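PDB 5WRT: soluble inorganic pyrophosphatase from Toxoplasma gondii, which probably hydrolyses inorganic pyrophosphate to two phosphates with the help of magnesium ions, as do other soluble pyrophosphatases of its family. Local coordinates for residues W30-R40 with V221-L229; V141-D149 with N203-A214. All coordinates share one frame; numbering follows the deposited sequence.

Contact 1. Residues W30-R40 with V221-L229; sequences WHDIPLFPNGR and VYRAHEHYL
Tyr228 reaches out from the helix to meet Trp30 and His31 together, and the three rings form an aromatic cluster. Its CG lies anti to the backbone N (chi1 176°), which carries the ring off the helix toward 30-40. The CD1-CE1 edge of Tyr228 then comes over one face of Trp30 in an edge-to-face pair, planes at 63°, with Tyr228 CD1 3.7 Å from Trp30 CZ2. Its hydroxyl sits at the edge of the His31 imidazole, near the ring plane, and Tyr228 OH and His31 ND1 share a short hydrogen bond of 2.5 Å. A water ties the same hydroxyl to His31 O, so OH is held by two partners.

Further back along the helix His225 also points at the loop. Leu35 lays a methyl over one face of its imidazole, a CH-pi contact with CD2 3.7 Å from the ring centroid, while His225 ND1 is bonded to Gln98 O, which should fix the ring's rotation. Phe36 turns its edge to the His225 face, planes nearly perpendicular, and Phe36 CZ abuts the rim of Tyr222, 3.7 Å from Tyr222 CE1. Arg40 lays its CG over one face of Phe36, whose CE2 lies over the guanidinium; the bend at chi3 (-56°) turns Arg40 NH1 to 3.7 Å from Tyr222 CD1. A second water links Arg40 O to Tyr222 OH.

These contacts fasten the loop between strands 26-27 and 47-53 to the C-terminal helix 214-232, with Phe47 of strand 47-53 touching Leu35 and Val221, and Pro120 of strand 115-125 meeting Trp30.

Contact 2. Residues V141-D149 with N203-A214; sequences VLGALAMID and NQFGHDEAALPA
Phe205 fits its ring against Met147: Phe205 CE2 comes to 3.5 Å from Met147 CB, and the neighbouring Leu145 CB meets the same ring atom. Met147 runs on past the ring, its SD passing 3.7 Å from Asn203 ND2, an amide nitrogen bonded to Phe191 O. Farther along this face Leu145 CD2 nudges Ala211 CB, a small bump beside the leucine's branch. Two antiparallel strands pair here, 136-149 with 204-212, the second interrupted by the turn 206-210; they belong to the curled mixed sheet that carries the magnesium aspartates, and Met147 touches one of these, Asp154 on strand 152-161. Ile148 N to Gln204 O, 2.7 Å and nearly straight at 173°, and Gly206 N to Ala146 O secure one end; Ala144 and Leu212 bond in both directions at the other. Between them the turn bows outward, and a water bridges Ala146 N, Gly206 O and Ala210 O. Leu142 and Gly143 form a classic beta bulge opposite Leu158; the bare Gly143 CA lets Leu212 O approach to 3.1 Å, while Ala214 CB tucks up to Leu142 O at 3.4 Å. The methyl of Ala146 sits at the edge of the His207 ring, one face of which Leu212 CD1 covers.

Overall arrangement
The two contacts are separate, their centres 21 Å apart, and their nearest atoms, about 4 Å apart, do not touch. Strand 204-212 of contact 2 runs directly into helix 214-232, which carries the second half of contact 1. Along the chain the order is 30-40, 141-149, 203-214, 221-229, so contact 1 spans the whole of contact 2. The mixed sheet joins them: contact 2 pairs two of its strands, and contact 1 packs against its strands 47-53 and 115-125. Asp117, Asp122 and Asp154 hold magnesium in this model; the side chain of Trp30 is about 10 Å, and that of Met147 about 7 Å, from a bound ion, so both contacts lie near the site, contact 2 closer, without coordinating it.

Contact 1. Residues W30-R40 with V221-L229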
loop_
_atom_site.group_PDB
_atom_site.type_symbol
_atom_site.label_atom_id
_atom_site.label_comp_id
_atom_site.label_asym_id
_atom_site.label_seq_id
_atom_site.Cartn_x
_atom_site.Cartn_y
_atom_site.Cartn_z
ATOM N N TRP A 30 27.872 -4.212 -0.192
ATOM C CA TRP A 30 27.680 -4.448 1.232
ATOM C C TRP A 30 28.985 -4.363 2.013
ATOM O O TRP A 30 29.012 -3.802 3.113
ATOM C CB TRP A 30 27.033 -5.818 1.463
ATOM C CG TRP A 30 26.630 -6.053 2.893
ATOM C CD1 TRP A 30 26.104 -5.134 3.756
ATOM C CD2 TRP A 30 26.720 -7.284 3.626
ATOM N NE1 TRP A 30 25.861 -5.715 4.977
ATOM C CE2 TRP A 30 26.230 -7.034 4.923
ATOM C CE3 TRP A 30 27.166 -8.572 3.309
ATOM C CZ2 TRP A 30 26.174 -8.025 5.904
ATOM C CZ3 TRP A 30 27.109 -9.553 4.285
ATOM C CH2 TRP A 30 26.616 -9.273 5.566
ATOM N N HIS A 31 30.070 -4.908 1.462
ATOM C CA HIS A 31 31.332 -5.004 2.186
ATOM C C HIS A 31 32.259 -3.817 1.945
ATOM O O HIS A 31 32.889 -3.335 2.892
ATOM C CB HIS A 31 32.073 -6.287 1.806
ATOM C CG HIS A 31 31.356 -7.543 2.182
ATOM N ND1 HIS A 31 31.120 -7.902 3.491
ATOM C CD2 HIS A 31 30.839 -8.533 1.419
ATOM C CE1 HIS A 31 30.478 -9.055 3.518
ATOM N NE2 HIS A 31 30.295 -9.460 2.274
ATOM N N ASP A 32 32.378 -3.336 0.706
ATOM C CA ASP A 32 33.464 -2.424 0.381
ATOM C C ASP A 32 33.035 -0.974 0.212
ATOM O O ASP A 32 33.901 -0.111 0.052
ATOM C CB ASP A 32 34.163 -2.884 -0.902
ATOM C CG ASP A 32 34.371 -4.387 -0.961
ATOM O OD1 ASP A 32 34.882 -4.982 0.011
ATOM O OD2 ASP A 32 33.986 -4.983 -1.997
ATOM N N ILE A 33 31.741 -0.679 0.258
ATOM C CA ILE A 33 31.274 0.710 0.248
ATOM C C ILE A 33 31.250 1.236 1.676
ATOM O O ILE A 33 30.653 0.598 2.554
ATOM C CB ILE A 33 29.902 0.838 -0.424
ATOM C CG1 ILE A 33 30.026 0.533 -1.914
ATOM C CG2 ILE A 33 29.328 2.234 -0.217
ATOM C CD1 ILE A 33 28.791 0.850 -2.703
ATOM N N PRO A 34 31.883 2.373 1.957
ATOM C CA PRO A 34 31.847 2.911 3.319
ATOM C C PRO A 34 30.439 3.337 3.700
ATOM O O PRO A 34 29.691 3.879 2.883
ATOM C CB PRO A 34 32.801 4.110 3.254
ATOM C CG PRO A 34 32.802 4.508 1.818
ATOM C CD PRO A 34 32.659 3.230 1.042
ATOM N N LEU A 35 30.072 3.062 4.953
ATOM C CA LEU A 35 28.766 3.488 5.443
ATOM C C LEU A 35 28.669 5.008 5.504
ATOM O O LEU A 35 27.619 5.580 5.191
ATOM C CB LEU A 35 28.494 2.877 6.817
ATOM C CG LEU A 35 27.219 3.357 7.513
ATOM C CD1 LEU A 35 25.997 3.069 6.654
ATOM C CD2 LEU A 35 27.079 2.720 8.885
ATOM N N PHE A 36 29.755 5.676 5.893
ATOM C CA PHE A 36 29.801 7.134 5.965
ATOM C C PHE A 36 30.627 7.679 4.808
ATOM O O PHE A 36 31.865 7.602 4.840
ATOM C CB PHE A 36 30.381 7.602 7.302
ATOM C CG PHE A 36 29.662 7.057 8.503
ATOM C CD1 PHE A 36 28.446 7.591 8.897
ATOM C CD2 PHE A 36 30.207 6.023 9.246
ATOM C CE1 PHE A 36 27.784 7.098 10.004
ATOM C CE2 PHE A 36 29.548 5.527 10.355
ATOM C CZ PHE A 36 28.335 6.066 10.733
ATOM N N PRO A 37 30.001 8.232 3.767
ATOM C CA PRO A 37 30.783 8.694 2.608
ATOM C C PRO A 37 31.756 9.819 2.934
ATOM O O PRO A 37 32.769 9.960 2.239
ATOM C CB PRO A 37 29.705 9.142 1.610
ATOM C CG PRO A 37 28.479 9.372 2.435
ATOM C CD PRO A 37 28.552 8.402 3.570
ATOM N N ASN A 38 31.490 10.623 3.967
ATOM C CA ASN A 38 32.423 11.650 4.419
ATOM C C ASN A 38 32.780 11.467 5.891
ATOM O O ASN A 38 32.991 12.444 6.610
ATOM C CB ASN A 38 31.865 13.055 4.190
ATOM C CG ASN A 38 31.173 13.208 2.852
ATOM O OD1 ASN A 38 31.554 12.585 1.864
ATOM N ND2 ASN A 38 30.148 14.053 2.814
ATOM N N GLY A 39 32.857 10.224 6.348
ATOM C CA GLY A 39 33.235 9.946 7.714
ATOM C C GLY A 39 32.114 10.224 8.701
ATOM O O GLY A 39 31.124 10.892 8.404
ATOM N N ARG A 40 32.287 9.693 9.913
ATOM C CA ARG A 40 31.270 9.837 10.945
ATOM C C ARG A 40 31.181 11.257 11.491
ATOM O O ARG A 40 30.199 11.579 12.168
ATOM C CB ARG A 40 31.552 8.859 12.088
ATOM C CG ARG A 40 30.333 8.484 12.918
ATOM C CD ARG A 40 30.731 7.679 14.149
ATOM N NE ARG A 40 31.496 6.486 13.795
ATOM C CZ ARG A 40 31.039 5.243 13.915
ATOM N NH1 ARG A 40 29.815 5.028 14.384
ATOM N NH2 ARG A 40 31.803 4.215 13.568
ATOM N N VAL A 221 21.152 2.739 13.067
ATOM C CA VAL A 221 22.169 2.468 12.056
ATOM C C VAL A 221 23.515 2.164 12.707
ATOM O O VAL A 221 24.222 1.238 12.291
ATOM C CB VAL A 221 22.271 3.644 11.067
ATOM C CG1 VAL A 221 23.220 3.297 9.928
ATOM C CG2 VAL A 221 20.896 4.004 10.527
ATOM N N TYR A 222 23.893 2.938 13.732
ATOM C CA TYR A 222 25.156 2.690 14.426
ATOM C C TYR A 222 25.216 1.268 14.969
ATOM O O TYR A 222 26.206 0.556 14.767
ATOM C CB TYR A 222 25.349 3.683 15.574
ATOM C CG TYR A 222 25.464 5.137 15.184
ATOM C CD1 TYR A 222 26.144 5.527 14.035
ATOM C CD2 TYR A 222 24.923 6.127 15.993
ATOM C CE1 TYR A 222 26.257 6.864 13.695
ATOM C CE2 TYR A 222 25.031 7.458 15.664
ATOM C CZ TYR A 222 25.696 7.823 14.517
ATOM O OH TYR A 222 25.797 9.157 14.205
ATOM N N ARG A 223 24.167 0.846 15.679
ATOM C CA ARG A 223 24.170 -0.480 16.289
ATOM C C ARG A 223 24.306 -1.576 15.239
ATOM O O ARG A 223 25.073 -2.528 15.425
ATOM C CB ARG A 223 22.902 -0.682 17.116
ATOM C CG ARG A 223 22.907 -1.961 17.936
ATOM C CD ARG A 223 21.719 -2.024 18.879
ATOM N NE ARG A 223 20.451 -1.861 18.174
ATOM C CZ ARG A 223 19.591 -0.873 18.402
ATOM N NH1 ARG A 223 19.864 0.044 19.322
ATOM N NH2 ARG A 223 18.460 -0.802 17.713
ATOM N N ALA A 224 23.577 -1.455 14.127
ATOM C CA ALA A 224 23.717 -2.426 13.047
ATOM C C ALA A 224 25.101 -2.361 12.419
ATOM O O ALA A 224 25.630 -3.388 11.976
ATOM C CB ALA A 224 22.638 -2.201 11.988
ATOM N N HIS A 225 25.698 -1.169 12.373
ATOM C CA HIS A 225 27.063 -1.036 11.877
ATOM C C HIS A 225 28.041 -1.786 12.773
ATOM O O HIS A 225 28.973 -2.435 12.282
ATOM C CB HIS A 225 27.436 0.443 11.776
ATOM C CG HIS A 225 28.768 0.695 11.139
ATOM N ND1 HIS A 225 29.136 0.135 9.935
ATOM C CD2 HIS A 225 29.810 1.467 11.528
ATOM C CE1 HIS A 225 30.352 0.540 9.616
ATOM N NE2 HIS A 225 30.783 1.351 10.565
ATOM N N GLU A 226 27.840 -1.716 14.091
ATOM C CA GLU A 226 28.739 -2.394 15.019
ATOM C C GLU A 226 28.566 -3.906 14.957
ATOM O O GLU A 226 29.541 -4.652 15.105
ATOM C CB GLU A 226 28.507 -1.886 16.441
ATOM C CG GLU A 226 28.996 -0.467 16.680
ATOM N N HIS A 227 27.332 -4.381 14.761
ATOM C CA HIS A 227 27.112 -5.808 14.543
ATOM C C HIS A 227 27.927 -6.316 13.359
ATOM O O HIS A 227 28.555 -7.379 13.433
ATOM C CB HIS A 227 25.628 -6.090 14.308
ATOM C CG HIS A 227 24.763 -5.897 15.514
ATOM N ND1 HIS A 227 25.164 -6.246 16.786
ATOM C CD2 HIS A 227 23.507 -5.404 15.637
ATOM C CE1 HIS A 227 24.195 -5.971 17.642
ATOM N NE2 HIS A 227 23.179 -5.458 16.970
ATOM N N TYR A 228 27.922 -5.567 12.255
ATOM C CA TYR A 228 28.698 -5.962 11.084
ATOM C C TYR A 228 30.191 -5.956 11.390
ATOM O O TYR A 228 30.902 -6.924 11.097
ATOM C CB TYR A 228 28.385 -5.037 9.906
ATOM C CG TYR A 228 29.222 -5.325 8.677
ATOM C CD1 TYR A 228 28.829 -6.294 7.766
ATOM C CD2 TYR A 228 30.408 -4.642 8.437
ATOM C CE1 TYR A 228 29.586 -6.571 6.646
ATOM C CE2 TYR A 228 31.173 -4.916 7.319
ATOM C CZ TYR A 228 30.757 -5.881 6.427
ATOM O OH TYR A 228 31.509 -6.163 5.311
ATOM N N LEU A 229 30.682 -4.859 11.973
ATOM C CA LEU A 229 32.106 -4.736 12.270
ATOM C C LEU A 229 32.580 -5.829 13.221
ATOM O O LEU A 229 33.716 -6.305 13.111
ATOM C CB LEU A 229 32.401 -3.353 12.849
ATOM C CG LEU A 229 32.263 -2.187 11.870
ATOM C CD1 LEU A 229 32.583 -0.866 12.557
ATOM C CD2 LEU A 229 33.155 -2.400 10.653
HETATM O O HOH W 1 33.679 -4.685 4.945
HETATM O O HOH W 2 28.173 10.476 14.449
#

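Contact 2. Residues V141-D149 with N203-A214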
loop_
_atom_site.group_PDB
_atom_site.type_symbol
_atom_site.label_atom_id
_atom_site.label_comp_id
_atom_site.label_asym_id
_atom_site.label_seq_id
_atom_site.Cartn_x
_atom_site.Cartn_y
_atom_site.Cartn_z
ATOM N N VAL A 141 19.485 10.694 7.515
ATOM C CA VAL A 141 18.497 9.860 8.186
ATOM C C VAL A 141 17.498 10.746 8.920
ATOM O O VAL A 141 17.884 11.672 9.643
ATOM C CB VAL A 141 19.192 8.874 9.136
ATOM C CG1 VAL A 141 18.244 8.409 10.201
ATOM C CG2 VAL A 141 19.736 7.690 8.348
ATOM N N LEU A 142 16.205 10.457 8.738
ATOM C CA LEU A 142 15.138 11.266 9.309
ATOM C C LEU A 142 14.335 10.562 10.394
ATOM O O LEU A 142 13.708 11.242 11.211
ATOM C CB LEU A 142 14.169 11.718 8.207
ATOM C CG LEU A 142 14.764 12.544 7.067
ATOM C CD1 LEU A 142 13.780 12.635 5.908
ATOM C CD2 LEU A 142 15.155 13.926 7.558
ATOM N N GLY A 143 14.338 9.237 10.424
ATOM C CA GLY A 143 13.507 8.508 11.360
ATOM C C GLY A 143 13.503 7.036 11.019
ATOM O O GLY A 143 14.190 6.584 10.099
ATOM N N ALA A 144 12.713 6.287 11.787
ATOM C CA ALA A 144 12.693 4.839 11.633
ATOM C C ALA A 144 11.390 4.278 12.181
ATOM O O ALA A 144 10.920 4.702 13.239
ATOM C CB ALA A 144 13.884 4.186 12.341
ATOM N N LEU A 145 10.821 3.322 11.452
ATOM C CA LEU A 145 9.651 2.573 11.890
ATOM C C LEU A 145 10.099 1.180 12.311
ATOM O O LEU A 145 10.862 0.527 11.592
ATOM C CB LEU A 145 8.609 2.482 10.774
ATOM C CG LEU A 145 7.874 3.771 10.408
ATOM C CD1 LEU A 145 7.346 3.702 8.984
ATOM C CD2 LEU A 145 6.740 4.026 11.387
ATOM N N ALA A 146 9.629 0.730 13.474
ATOM C CA ALA A 146 10.048 -0.554 14.037
ATOM C C ALA A 146 9.009 -1.610 13.680
ATOM O O ALA A 146 8.176 -2.007 14.495
ATOM C CB ALA A 146 10.239 -0.441 15.545
ATOM N N MET A 147 9.075 -2.083 12.439
ATOM C CA MET A 147 8.155 -3.117 11.988
ATOM C C MET A 147 8.556 -4.465 12.578
ATOM O O MET A 147 9.742 -4.796 12.664
ATOM C CB MET A 147 8.120 -3.165 10.458
ATOM C CG MET A 147 6.920 -3.907 9.885
ATOM S SD MET A 147 7.182 -4.593 8.237
ATOM C CE MET A 147 8.357 -5.892 8.571
ATOM N N ILE A 148 7.557 -5.233 13.002
ATOM C CA ILE A 148 7.749 -6.576 13.539
ATOM C C ILE A 148 7.154 -7.569 12.550
ATOM O O ILE A 148 5.932 -7.619 12.366
ATOM C CB ILE A 148 7.116 -6.733 14.927
ATOM C CG1 ILE A 148 7.606 -5.632 15.869
ATOM C CG2 ILE A 148 7.437 -8.102 15.504
ATOM C CD1 ILE A 148 9.102 -5.620 16.063
ATOM N N ASP A 149 8.016 -8.359 11.912
ATOM C CA ASP A 149 7.606 -9.357 10.927
ATOM C C ASP A 149 7.827 -10.737 11.537
ATOM O O ASP A 149 8.937 -11.274 11.488
ATOM C CB ASP A 149 8.391 -9.201 9.627
ATOM C CG ASP A 149 7.775 -9.974 8.470
ATOM O OD1 ASP A 149 7.053 -10.965 8.718
ATOM O OD2 ASP A 149 8.013 -9.585 7.306
ATOM N N ASN A 203 1.453 -7.095 9.630
ATOM C CA ASN A 203 2.602 -6.844 10.483
ATOM C C ASN A 203 2.240 -5.868 11.600
ATOM O O ASN A 203 1.255 -5.129 11.527
ATOM C CB ASN A 203 3.771 -6.292 9.665
ATOM C CG ASN A 203 4.286 -7.283 8.638
ATOM O OD1 ASN A 203 4.627 -8.419 8.971
ATOM N ND2 ASN A 203 4.353 -6.852 7.383
ATOM N N GLN A 204 3.058 -5.876 12.644
ATOM C CA GLN A 204 2.924 -4.952 13.759
ATOM C C GLN A 204 4.100 -3.985 13.767
ATOM O O GLN A 204 5.076 -4.145 13.029
ATOM C CB GLN A 204 2.843 -5.704 15.093
ATOM C CG GLN A 204 1.826 -6.830 15.122
ATOM C CD GLN A 204 1.923 -7.655 16.389
ATOM O OE1 GLN A 204 1.040 -7.604 17.245
ATOM N NE2 GLN A 204 3.005 -8.415 16.519
ATOM N N PHE A 205 3.993 -2.969 14.616
ATOM C CA PHE A 205 5.055 -1.990 14.792
ATOM C C PHE A 205 5.323 -1.795 16.274
ATOM O O PHE A 205 4.388 -1.642 17.064
ATOM C CB PHE A 205 4.693 -0.651 14.140
ATOM C CG PHE A 205 4.660 -0.699 12.641
ATOM C CD1 PHE A 205 3.484 -0.990 11.970
ATOM C CD2 PHE A 205 5.807 -0.460 11.902
ATOM C CE1 PHE A 205 3.452 -1.040 10.588
ATOM C CE2 PHE A 205 5.783 -0.510 10.519
ATOM C CZ PHE A 205 4.603 -0.801 9.861
ATOM N N GLY A 206 6.599 -1.812 16.645
ATOM C CA GLY A 206 6.988 -1.500 18.000
ATOM C C GLY A 206 6.865 -0.012 18.272
ATOM O O GLY A 206 6.530 0.794 17.402
ATOM N N HIS A 207 7.142 0.353 19.525
ATOM C CA HIS A 207 7.103 1.748 19.970
ATOM C C HIS A 207 5.753 2.394 19.669
ATOM O O HIS A 207 5.672 3.567 19.294
ATOM C CB HIS A 207 8.242 2.559 19.346
ATOM C CG HIS A 207 9.608 2.104 19.760
ATOM N ND1 HIS A 207 10.234 2.565 20.897
ATOM C CD2 HIS A 207 10.471 1.233 19.183
ATOM C CE1 HIS A 207 11.421 1.996 21.008
ATOM N NE2 HIS A 207 11.588 1.182 19.980
ATOM N N ASP A 208 4.680 1.615 19.827
ATOM C CA ASP A 208 3.312 2.091 19.608
ATOM C C ASP A 208 3.132 2.657 18.199
ATOM O O ASP A 208 2.411 3.636 17.993
ATOM C CB ASP A 208 2.906 3.122 20.666
ATOM C CG ASP A 208 2.897 2.542 22.069
ATOM O OD1 ASP A 208 2.491 1.369 22.231
ATOM O OD2 ASP A 208 3.296 3.259 23.013
ATOM N N GLU A 209 3.808 2.046 17.224
ATOM C CA GLU A 209 3.737 2.388 15.804
ATOM C C GLU A 209 4.346 3.744 15.475
ATOM O O GLU A 209 4.226 4.204 14.333
ATOM C CB GLU A 209 2.297 2.357 15.275
ATOM C CG GLU A 209 1.527 1.097 15.621
ATOM C CD GLU A 209 0.325 0.898 14.724
ATOM O OE1 GLU A 209 -0.075 1.864 14.040
ATOM O OE2 GLU A 209 -0.216 -0.226 14.702
ATOM N N ALA A 210 5.001 4.399 16.429
ATOM C CA ALA A 210 5.548 5.722 16.172
ATOM C C ALA A 210 6.739 5.652 15.222
ATOM O O ALA A 210 7.488 4.672 15.192
ATOM C CB ALA A 210 5.975 6.386 17.481
ATOM N N ALA A 211 6.900 6.710 14.432
ATOM C CA ALA A 211 8.135 6.912 13.683
ATOM C C ALA A 211 9.152 7.512 14.643
ATOM O O ALA A 211 9.015 8.665 15.062
ATOM C CB ALA A 211 7.899 7.815 12.477
ATOM N N LEU A 212 10.162 6.728 15.005
ATOM C CA LEU A 212 11.157 7.192 15.953
ATOM C C LEU A 212 11.910 8.392 15.375
ATOM O O LEU A 212 12.101 8.488 14.160
ATOM C CB LEU A 212 12.121 6.056 16.290
ATOM C CG LEU A 212 11.574 5.050 17.310
ATOM C CD1 LEU A 212 12.676 4.154 17.848
ATOM C CD2 LEU A 212 10.831 5.744 18.445
ATOM N N PRO A 213 12.333 9.329 16.221
ATOM C CA PRO A 213 13.009 10.534 15.720
ATOM C C PRO A 213 14.337 10.206 15.053
ATOM O O PRO A 213 14.885 9.109 15.176
ATOM C CB PRO A 213 13.214 11.388 16.977
ATOM C CG PRO A 213 12.263 10.844 17.986
ATOM C CD PRO A 213 12.073 9.394 17.668
ATOM N N ALA A 214 14.850 11.203 14.324
ATOM C CA ALA A 214 16.075 11.027 13.545
ATOM C C ALA A 214 17.234 10.561 14.418
ATOM O O ALA A 214 18.025 9.705 14.003
ATOM C CB ALA A 214 16.434 12.328 12.830
HETATM O O HOH W 3 7.618 1.873 15.099
#